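Local coordinates for protein type II restriction enzyme MUNI (Mycoplasma, PDB 1D02) that recognises the double-stranded DNA sequence 5'-CAATTG-3' and cleaves it after the first cytosine, acting as a homodimeric type II restriction endonuclease, at residues D[117-122]-D[160-165]; D[147-152]-D[187-192]; D[164-169]-D[175-180]. The protein carries 1 engineered substitution. All coordinates share one frame; numbering follows the deposited sequence.

In the fold
The three contacts show how a nuclease sheet is clothed on both faces and tied to a DNA-reading loop. Contacts 2 and 3 have centres about 11 Å apart and reach neighbouring parallel strands, 148-153 and 177-180: contact 2 brings helix 186-197 to one face, contact 3 helix 160-170 to the other. Contact 1, its centre about 8 Å from that of contact 3, uses the same helix 160-170 and shares Arg164 and Glu165. Along the chain, contact 3 is nested within the loop closed by contact 2, whereas contacts 1 and 2 alternate. The recognition loop 117-122 is thus anchored, through one helix, to the central sheet.

Contact 1: residues D[117-122]-D[160-165]; sequences NAHERS and PKRVRE. With nucleotides of chain A; nucleotides of chain B.
His119 meets Glu165 and Arg162 at the point where the loop 117-122 is fastened to helix 160-170. This is the tight side of the contact. The imidazole NE2 donates to Glu165 OE1 at 2.8 Å, nearly straight at 166° and in the plane of its own ring, but it reaches the carboxylate from above the plane. Arg162 NH1 approaches the same oxygen from the opposite face at 2.8 Å, completing a salt bridge, so OE1 is gripped by two donors and the carboxylate is probably kept ionised. Arg162, bent at chi2 (-86°), also lays its CD 3.5 Å from His119 CE1. Its NH2 is held by Gly114 O. The other side is looser: Glu120 OE2 and Glu165 OE2 stay 4.4 Å apart, and one water donates to both, while Lys124 and Arg121 of the second subunit form salt bridges with Glu120 and probably offset the like charges. Turned away from the helix, the loop faces the DNA. Asn117 accepts from N6 of DA4 of chain B through OD1 and donates to N7 of that base through ND2, while Arg121 NH1 donates to N7 of DA5 of chain A. This paired use of an amide across the Hoogsteen edge of adenine is a classic device of major-groove recognition, here placed just ahead of the short 3-10 segment 118-122.

Contact 2: residues D[147-152]-D[187-192]; sequences PFWVVF and EKLVQH
This is a buried, largely apolar helix-on-sheet contact, in which Trp149 and Val151 of the inner strand 148-153 meet Leu189 and His192 of helix 186-197. The two elements run nearly antiparallel, at 161°, with their axes 11.6 Å apart, and large side chains span that gap. Trp149 does most of the spanning: with CG anti to the backbone N (chi1 -179°), the indole stretches from the strand to the helix. The far corner of its six-membered ring touches Leu189, CH2 lying 3.8 Å from CD1, and the same edge comes up to the Leu189 carbonyl oxygen. Nearer the strand, the five-membered ring lies almost parallel to the His192 imidazole, the planes 9° apart. The two are slid past each other, centroids 5.0 Å apart, and barely overlap, so this is not a full stack. Val151 supports the indole from its own strand, with CG2 3.8 Å above the ring plane and over its centre; its CG1 meets Leu189 CD1 at 4.1 Å, the two side chains crossing at about a right angle. Around this core, Phe178 of strand 177-180 touches Trp149, Leu189 and His192, and helix 27-34 adds Leu27 against Val151 and Phe31 against Leu189.

Contact 3: residues D[164-169]-D[175-180]; sequences REITFW and DNYFMW
Ile166 and Thr167, successive residues of helix 160-170, meet Tyr177 and Met179 of strand 177-180, so that the helix lies against one face of the sheet. Its short segment runs nearly antiparallel to the strand, at 164°, with axes 10.5 Å apart. Followed from its start, the segment first offers Arg164, which points away from the strand and packs on Leu73 of the second subunit. Glu165 comes next and serves the neighbouring loop 117-122. Ile166 then turns to the sheet and carries most of the helix's share of the contact. Its CG2 methyl sits over the centre of the Tyr177 ring, 4.0 Å from the centroid and only 5° off the normal, a clear CH-pi contact. The other branch ends in CD1, which touches Met179 CE at 3.7 Å. Met179, bent at chi2 (-80°), folds its methyl end up to the isoleucine: CE lies 3.9 Å from Ile166 CB. The same methionine sets its CG at the edge of the Tyr177 ring, in its plane, so that the ring is met on one face by Ile166 and along its rim by Met179. Thr167 brings OG1 to within 3.2 Å of Tyr177 OH, though each hydroxyl has a firmer partner, Val163 O for the threonine and Gln174 OE1 for the tyrosine. Phe168 turns outward to meet Tyr53 of the second subunit edge-to-face. Trp169 closes the segment: Glu165 CG lies over one face of its indole, toward the rim, and the ring packs against His119 and Glu120 of the loop. The whole forms part of a beta-alpha-beta crossover: strand 148-153 leads into helix 160-170 and then to strand 177-180, which pairs in parallel with the first. Phe152 of strand 148-153 touches both Ile166 and Tyr177 on this face, while Phe178 and Trp180 turn to helix 186-197 on the other.

Contact 1: residues D[117-122]-D[160-165]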
# COMPACT_ATOMS: atom_id res chain seq x y z
N ASN D 117 5.21 11.49 0.73
CA ASN D 117 4.90 10.07 0.92
C ASN D 117 3.62 9.59 0.24
O ASN D 117 3.19 8.47 0.48
CB ASN D 117 4.82 9.74 2.42
CG ASN D 117 3.77 10.56 3.16
OD1 ASN D 117 3.16 11.45 2.58
ND2 ASN D 117 3.59 10.28 4.45
N ALA D 118 3.03 10.41 -0.61
CA ALA D 118 1.78 9.98 -1.25
C ALA D 118 2.01 8.76 -2.13
O ALA D 118 1.06 8.00 -2.38
CB ALA D 118 1.18 11.14 -2.09
N HIS D 119 3.24 8.55 -2.61
CA HIS D 119 3.51 7.38 -3.46
C HIS D 119 3.18 6.08 -2.76
O HIS D 119 3.02 5.03 -3.40
CB HIS D 119 4.98 7.33 -3.92
CG HIS D 119 5.97 7.23 -2.80
ND1 HIS D 119 6.10 8.21 -1.84
CD2 HIS D 119 6.90 6.29 -2.51
CE1 HIS D 119 7.08 7.88 -1.01
NE2 HIS D 119 7.58 6.71 -1.39
N GLU D 120 3.11 6.13 -1.44
CA GLU D 120 2.76 4.94 -0.67
C GLU D 120 1.38 4.39 -1.06
O GLU D 120 1.09 3.21 -0.85
CB GLU D 120 2.75 5.25 0.83
CG GLU D 120 4.15 5.55 1.39
CD GLU D 120 4.10 6.11 2.82
OE1 GLU D 120 2.99 6.38 3.34
OE2 GLU D 120 5.18 6.29 3.42
N ARG D 121 0.51 5.26 -1.58
CA ARG D 121 -0.84 4.84 -1.97
C ARG D 121 -0.82 3.68 -2.98
O ARG D 121 -1.74 2.87 -3.03
CB ARG D 121 -1.61 6.02 -2.60
CG ARG D 121 -1.87 7.24 -1.66
CD ARG D 121 -2.54 8.38 -2.43
NE ARG D 121 -3.44 7.74 -3.33
CZ ARG D 121 -3.48 7.89 -4.65
NH1 ARG D 121 -2.73 8.74 -5.31
NH2 ARG D 121 -4.16 6.99 -5.33
N SER D 122 0.24 3.64 -3.79
CA SER D 122 0.37 2.61 -4.81
C SER D 122 0.44 1.24 -4.18
O SER D 122 0.11 0.24 -4.83
CB SER D 122 1.61 2.84 -5.69
OG SER D 122 2.80 2.81 -4.94
N PRO D 160 17.91 9.41 -3.48
CA PRO D 160 18.63 8.32 -2.82
C PRO D 160 17.89 7.54 -1.74
O PRO D 160 18.11 6.33 -1.57
CB PRO D 160 19.89 9.02 -2.31
CG PRO D 160 19.40 10.36 -1.98
CD PRO D 160 18.56 10.70 -3.19
N LYS D 161 17.00 8.22 -1.02
CA LYS D 161 16.23 7.54 0.01
C LYS D 161 15.01 6.83 -0.62
O LYS D 161 14.76 5.64 -0.34
CB LYS D 161 15.77 8.55 1.08
CG LYS D 161 14.87 7.92 2.13
CD LYS D 161 14.17 8.98 3.00
CE LYS D 161 15.17 9.78 3.80
NZ LYS D 161 14.48 10.52 4.89
N ARG D 162 14.26 7.53 -1.46
CA ARG D 162 13.09 6.93 -2.10
C ARG D 162 13.43 5.73 -2.98
O ARG D 162 12.68 4.76 -2.99
CB ARG D 162 12.35 7.98 -2.94
CG ARG D 162 11.77 9.12 -2.10
CD ARG D 162 10.37 8.80 -1.53
NE ARG D 162 10.14 9.67 -0.39
CZ ARG D 162 10.36 9.31 0.87
NH1 ARG D 162 10.75 8.07 1.15
NH2 ARG D 162 10.33 10.22 1.83
N VAL D 163 14.53 5.79 -3.73
CA VAL D 163 14.86 4.65 -4.59
C VAL D 163 15.16 3.42 -3.74
O VAL D 163 14.74 2.32 -4.04
CB VAL D 163 16.02 5.02 -5.53
CG1 VAL D 163 16.57 3.79 -6.25
CG2 VAL D 163 15.50 6.03 -6.56
N ARG D 164 15.88 3.63 -2.64
CA ARG D 164 16.20 2.54 -1.74
C ARG D 164 14.96 2.03 -1.00
O ARG D 164 14.81 0.83 -0.76
CB ARG D 164 17.28 3.01 -0.77
CG ARG D 164 18.64 3.23 -1.48
CD ARG D 164 19.77 3.50 -0.47
NE ARG D 164 21.09 3.49 -1.12
CZ ARG D 164 21.59 4.49 -1.85
NH1 ARG D 164 20.90 5.61 -2.03
NH2 ARG D 164 22.81 4.37 -2.41
N GLU D 165 14.08 2.95 -0.63
CA GLU D 165 12.83 2.60 0.06
C GLU D 165 11.97 1.68 -0.82
O GLU D 165 11.53 0.60 -0.40
CB GLU D 165 12.04 3.88 0.36
CG GLU D 165 10.57 3.66 0.77
CD GLU D 165 9.80 4.97 0.77
OE1 GLU D 165 9.89 5.73 -0.23
OE2 GLU D 165 9.10 5.24 1.77
P DA A 5 0.15 13.95 -10.34
OP1 DA A 5 0.23 15.23 -11.08
OP2 DA A 5 0.81 12.75 -10.88
O5' DA A 5 0.70 14.08 -8.84
C5' DA A 5 0.88 15.33 -8.23
C4' DA A 5 1.18 15.17 -6.75
O4' DA A 5 0.02 14.63 -6.07
C3' DA A 5 2.38 14.34 -6.28
O3' DA A 5 3.15 15.13 -5.37
C2' DA A 5 1.74 13.25 -5.42
C1' DA A 5 0.50 13.97 -4.92
N9 DA A 5 -0.59 13.16 -4.38
C8 DA A 5 -0.97 11.89 -4.76
N7 DA A 5 -1.99 11.43 -4.09
C5 DA A 5 -2.30 12.44 -3.20
C6 DA A 5 -3.29 12.56 -2.19
N6 DA A 5 -4.18 11.60 -1.91
N1 DA A 5 -3.32 13.70 -1.47
C2 DA A 5 -2.42 14.65 -1.74
N3 DA A 5 -1.45 14.65 -2.66
C4 DA A 5 -1.44 13.51 -3.36
P DT A 6 4.32 16.07 -5.93
OP1 DT A 6 4.13 16.26 -7.38
OP2 DT A 6 5.60 15.53 -5.40
O5' DT A 6 4.02 17.45 -5.19
C5' DT A 6 3.00 18.28 -5.69
C4' DT A 6 2.14 18.79 -4.56
O4' DT A 6 1.38 17.70 -3.98
C3' DT A 6 2.95 19.38 -3.41
O3' DT A 6 3.05 20.78 -3.57
C2' DT A 6 2.14 19.03 -2.17
C1' DT A 6 1.14 17.96 -2.59
N1 DT A 6 1.42 16.71 -1.87
C2 DT A 6 0.61 16.34 -0.81
O2 DT A 6 -0.36 16.99 -0.46
N3 DT A 6 0.98 15.18 -0.19
C4 DT A 6 2.05 14.37 -0.51
O4 DT A 6 2.28 13.35 0.15
C5 DT A 6 2.84 14.82 -1.64
C7 DT A 6 4.02 14.01 -2.07
C6 DT A 6 2.49 15.95 -2.26
P DA B 4 0.64 9.13 9.74
OP1 DA B 4 -0.03 8.59 10.94
OP2 DA B 4 0.48 8.42 8.44
O5' DA B 4 0.15 10.63 9.56
C5' DA B 4 0.27 11.55 10.65
C4' DA B 4 -0.49 12.82 10.34
O4' DA B 4 0.17 13.53 9.27
C3' DA B 4 -1.93 12.60 9.87
O3' DA B 4 -2.70 13.67 10.39
C2' DA B 4 -1.81 12.67 8.35
C1' DA B 4 -0.70 13.67 8.16
N9 DA B 4 0.13 13.48 6.98
C8 DA B 4 0.83 12.34 6.65
N7 DA B 4 1.61 12.49 5.61
C5 DA B 4 1.39 13.80 5.21
C6 DA B 4 1.95 14.59 4.18
N6 DA B 4 2.88 14.14 3.34
N1 DA B 4 1.53 15.87 4.07
C2 DA B 4 0.62 16.33 4.94
N3 DA B 4 0.02 15.69 5.95
C4 DA B 4 0.46 14.42 6.03
O HOH W 1 7.41 7.36 2.26

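Contact 2: residues D[147-152]-D[187-192]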
# COMPACT_ATOMS: atom_id res chain seq x y z
N PRO D 147 0.74 -9.24 -10.33
CA PRO D 147 -0.12 -8.89 -11.47
C PRO D 147 -0.22 -7.43 -11.86
O PRO D 147 -1.07 -7.07 -12.67
CB PRO D 147 -1.47 -9.45 -11.04
CG PRO D 147 -1.45 -9.20 -9.53
CD PRO D 147 -0.05 -9.61 -9.14
N PHE D 148 0.63 -6.58 -11.28
CA PHE D 148 0.58 -5.16 -11.59
C PHE D 148 1.98 -4.62 -11.84
O PHE D 148 2.97 -5.28 -11.52
CB PHE D 148 -0.06 -4.39 -10.42
CG PHE D 148 0.70 -4.52 -9.12
CD1 PHE D 148 1.75 -3.65 -8.83
CD2 PHE D 148 0.36 -5.50 -8.20
CE1 PHE D 148 2.46 -3.76 -7.62
CE2 PHE D 148 1.06 -5.63 -7.00
CZ PHE D 148 2.11 -4.76 -6.69
N TRP D 149 2.04 -3.42 -12.41
CA TRP D 149 3.31 -2.79 -12.70
C TRP D 149 3.17 -1.31 -12.36
O TRP D 149 2.32 -0.63 -12.93
CB TRP D 149 3.64 -2.97 -14.19
CG TRP D 149 4.96 -2.38 -14.61
CD1 TRP D 149 6.09 -2.26 -13.86
CD2 TRP D 149 5.29 -1.92 -15.93
NE1 TRP D 149 7.12 -1.75 -14.63
CE2 TRP D 149 6.65 -1.53 -15.91
CE3 TRP D 149 4.57 -1.80 -17.13
CZ2 TRP D 149 7.32 -1.04 -17.04
CZ3 TRP D 149 5.23 -1.30 -18.26
CH2 TRP D 149 6.59 -0.93 -18.20
N VAL D 150 4.00 -0.84 -11.44
CA VAL D 150 3.95 0.56 -11.02
C VAL D 150 5.14 1.28 -11.67
O VAL D 150 6.29 0.88 -11.50
CB VAL D 150 4.03 0.71 -9.48
CG1 VAL D 150 4.07 2.18 -9.10
CG2 VAL D 150 2.81 0.03 -8.79
N VAL D 151 4.84 2.31 -12.45
CA VAL D 151 5.88 3.12 -13.09
C VAL D 151 5.99 4.44 -12.33
O VAL D 151 4.99 5.17 -12.20
CB VAL D 151 5.55 3.40 -14.56
CG1 VAL D 151 6.61 4.31 -15.17
CG2 VAL D 151 5.48 2.06 -15.33
N PHE D 152 7.18 4.71 -11.80
CA PHE D 152 7.44 5.95 -11.05
C PHE D 152 8.06 6.95 -12.02
O PHE D 152 8.81 6.56 -12.93
CB PHE D 152 8.39 5.71 -9.88
CG PHE D 152 7.81 4.83 -8.79
CD1 PHE D 152 8.06 3.45 -8.77
CD2 PHE D 152 7.01 5.37 -7.80
CE1 PHE D 152 7.52 2.62 -7.78
CE2 PHE D 152 6.46 4.55 -6.80
CZ PHE D 152 6.71 3.18 -6.78
N GLU D 187 12.23 4.07 -25.00
CA GLU D 187 12.84 2.78 -25.23
C GLU D 187 13.14 2.01 -23.93
O GLU D 187 12.84 0.81 -23.83
CB GLU D 187 14.11 2.97 -26.08
CG GLU D 187 14.83 1.67 -26.42
CD GLU D 187 16.05 1.88 -27.33
OE1 GLU D 187 16.81 2.85 -27.11
OE2 GLU D 187 16.24 1.07 -28.26
N LYS D 188 13.75 2.67 -22.96
CA LYS D 188 14.07 2.03 -21.69
C LYS D 188 12.82 1.51 -20.97
O LYS D 188 12.84 0.43 -20.39
CB LYS D 188 14.81 3.03 -20.80
CG LYS D 188 15.27 2.46 -19.49
CD LYS D 188 16.76 2.16 -19.50
CE LYS D 188 17.29 2.02 -18.07
NZ LYS D 188 17.41 3.34 -17.31
N LEU D 189 11.74 2.30 -21.01
CA LEU D 189 10.47 1.93 -20.40
C LEU D 189 9.93 0.65 -21.06
O LEU D 189 9.57 -0.31 -20.37
CB LEU D 189 9.44 3.07 -20.57
CG LEU D 189 8.00 2.75 -20.16
CD1 LEU D 189 7.92 2.58 -18.65
CD2 LEU D 189 7.06 3.89 -20.63
N VAL D 190 9.91 0.65 -22.38
CA VAL D 190 9.40 -0.52 -23.11
C VAL D 190 10.32 -1.73 -22.91
O VAL D 190 9.83 -2.87 -22.78
CB VAL D 190 9.21 -0.21 -24.64
CG1 VAL D 190 8.64 -1.44 -25.35
CG2 VAL D 190 8.21 0.96 -24.83
N GLN D 191 11.63 -1.52 -22.86
CA GLN D 191 12.55 -2.64 -22.67
C GLN D 191 12.26 -3.35 -21.35
O GLN D 191 12.36 -4.57 -21.26
CB GLN D 191 14.01 -2.19 -22.71
CG GLN D 191 14.45 -1.76 -24.11
CD GLN D 191 15.88 -1.24 -24.15
OE1 GLN D 191 16.28 -0.52 -23.22
NE2 GLN D 191 16.59 -1.54 -25.14
N HIS D 192 11.87 -2.59 -20.31
CA HIS D 192 11.57 -3.24 -19.03
C HIS D 192 10.39 -4.19 -19.23
O HIS D 192 10.44 -5.36 -18.82
CB HIS D 192 11.23 -2.21 -17.96
CG HIS D 192 11.04 -2.80 -16.59
ND1 HIS D 192 9.87 -3.40 -16.19
CD2 HIS D 192 11.92 -2.95 -15.57
CE1 HIS D 192 10.03 -3.90 -14.98
NE2 HIS D 192 11.26 -3.65 -14.58

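Contact 3: residues D[164-169]-D[175-180]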
# COMPACT_ATOMS: atom_id res chain seq x y z
N ARG D 164 15.88 3.63 -2.64
CA ARG D 164 16.20 2.54 -1.74
C ARG D 164 14.96 2.03 -1.00
O ARG D 164 14.81 0.83 -0.76
CB ARG D 164 17.28 3.01 -0.77
CG ARG D 164 18.64 3.23 -1.48
CD ARG D 164 19.77 3.50 -0.47
NE ARG D 164 21.09 3.49 -1.12
CZ ARG D 164 21.59 4.49 -1.85
NH1 ARG D 164 20.90 5.61 -2.03
NH2 ARG D 164 22.81 4.37 -2.41
N GLU D 165 14.08 2.95 -0.63
CA GLU D 165 12.83 2.60 0.06
C GLU D 165 11.97 1.68 -0.82
O GLU D 165 11.53 0.60 -0.40
CB GLU D 165 12.04 3.88 0.36
CG GLU D 165 10.57 3.66 0.77
CD GLU D 165 9.80 4.97 0.77
OE1 GLU D 165 9.89 5.73 -0.23
OE2 GLU D 165 9.10 5.24 1.77
N ILE D 166 11.72 2.11 -2.05
CA ILE D 166 10.88 1.33 -2.95
C ILE D 166 11.56 -0.01 -3.27
O ILE D 166 10.89 -1.04 -3.35
CB ILE D 166 10.55 2.14 -4.24
CG1 ILE D 166 9.61 3.31 -3.89
CG2 ILE D 166 9.86 1.25 -5.28
CD1 ILE D 166 9.73 4.50 -4.84
N THR D 167 12.88 0.00 -3.45
CA THR D 167 13.61 -1.24 -3.73
C THR D 167 13.35 -2.22 -2.59
O THR D 167 13.08 -3.41 -2.81
CB THR D 167 15.12 -1.00 -3.82
OG1 THR D 167 15.41 -0.17 -4.95
CG2 THR D 167 15.87 -2.33 -3.95
N PHE D 168 13.41 -1.69 -1.37
CA PHE D 168 13.19 -2.49 -0.17
C PHE D 168 11.77 -3.03 -0.14
O PHE D 168 11.55 -4.21 0.12
CB PHE D 168 13.45 -1.64 1.08
CG PHE D 168 13.37 -2.41 2.36
CD1 PHE D 168 14.52 -2.97 2.92
CD2 PHE D 168 12.16 -2.54 3.03
CE1 PHE D 168 14.47 -3.65 4.13
CE2 PHE D 168 12.09 -3.23 4.26
CZ PHE D 168 13.25 -3.78 4.81
N TRP D 169 10.79 -2.16 -0.40
CA TRP D 169 9.40 -2.61 -0.37
C TRP D 169 9.15 -3.81 -1.27
O TRP D 169 8.50 -4.77 -0.86
CB TRP D 169 8.46 -1.51 -0.88
CG TRP D 169 8.23 -0.30 -0.03
CD1 TRP D 169 8.65 -0.07 1.26
CD2 TRP D 169 7.52 0.86 -0.44
NE1 TRP D 169 8.23 1.19 1.67
CE2 TRP D 169 7.54 1.78 0.64
CE3 TRP D 169 6.86 1.23 -1.63
CZ2 TRP D 169 6.93 3.04 0.57
CZ3 TRP D 169 6.25 2.49 -1.71
CH2 TRP D 169 6.30 3.37 -0.60
N ASP D 175 10.93 -6.63 -10.52
CA ASP D 175 10.48 -6.29 -11.86
C ASP D 175 9.07 -5.71 -11.92
O ASP D 175 8.61 -5.31 -12.99
CB ASP D 175 10.56 -7.52 -12.78
CG ASP D 175 11.98 -8.04 -12.95
OD1 ASP D 175 12.95 -7.29 -12.67
OD2 ASP D 175 12.14 -9.20 -13.39
N ASN D 176 8.37 -5.68 -10.77
CA ASN D 176 7.02 -5.15 -10.73
C ASN D 176 6.93 -3.62 -10.59
O ASN D 176 5.85 -3.07 -10.45
CB ASN D 176 6.21 -5.88 -9.67
CG ASN D 176 5.78 -7.26 -10.16
OD1 ASN D 176 6.25 -8.28 -9.67
ND2 ASN D 176 4.92 -7.28 -11.18
N TYR D 177 8.08 -2.94 -10.62
CA TYR D 177 8.05 -1.48 -10.68
C TYR D 177 9.15 -1.05 -11.64
O TYR D 177 10.05 -1.85 -11.95
CB TYR D 177 8.29 -0.82 -9.31
CG TYR D 177 9.71 -0.91 -8.82
CD1 TYR D 177 10.64 0.08 -9.13
CD2 TYR D 177 10.12 -1.99 -8.05
CE1 TYR D 177 11.95 -0.01 -8.68
CE2 TYR D 177 11.41 -2.09 -7.59
CZ TYR D 177 12.33 -1.10 -7.90
OH TYR D 177 13.60 -1.22 -7.42
N PHE D 178 9.05 0.17 -12.16
CA PHE D 178 10.11 0.69 -13.04
C PHE D 178 10.25 2.17 -12.76
O PHE D 178 9.24 2.88 -12.63
CB PHE D 178 9.77 0.48 -14.52
CG PHE D 178 10.75 1.14 -15.46
CD1 PHE D 178 12.02 0.58 -15.67
CD2 PHE D 178 10.42 2.31 -16.12
CE1 PHE D 178 12.94 1.19 -16.55
CE2 PHE D 178 11.32 2.93 -17.00
CZ PHE D 178 12.58 2.36 -17.21
N MET D 179 11.49 2.63 -12.66
CA MET D 179 11.80 4.04 -12.40
C MET D 179 12.09 4.69 -13.75
O MET D 179 13.16 4.46 -14.32
CB MET D 179 13.06 4.16 -11.52
CG MET D 179 12.94 3.49 -10.18
SD MET D 179 12.04 4.54 -9.04
CE MET D 179 12.07 3.57 -7.55
N TRP D 180 11.15 5.49 -14.26
CA TRP D 180 11.35 6.14 -15.56
C TRP D 180 11.89 7.53 -15.23
O TRP D 180 11.13 8.44 -14.91
CB TRP D 180 10.03 6.21 -16.32
CG TRP D 180 10.21 6.49 -17.80
CD1 TRP D 180 11.37 6.40 -18.52
CD2 TRP D 180 9.20 6.92 -18.72
NE1 TRP D 180 11.15 6.75 -19.84
CE2 TRP D 180 9.82 7.08 -19.99
CE3 TRP D 180 7.83 7.19 -18.61
CZ2 TRP D 180 9.13 7.49 -21.11
CZ3 TRP D 180 7.13 7.61 -19.75
CH2 TRP D 180 7.78 7.75 -20.98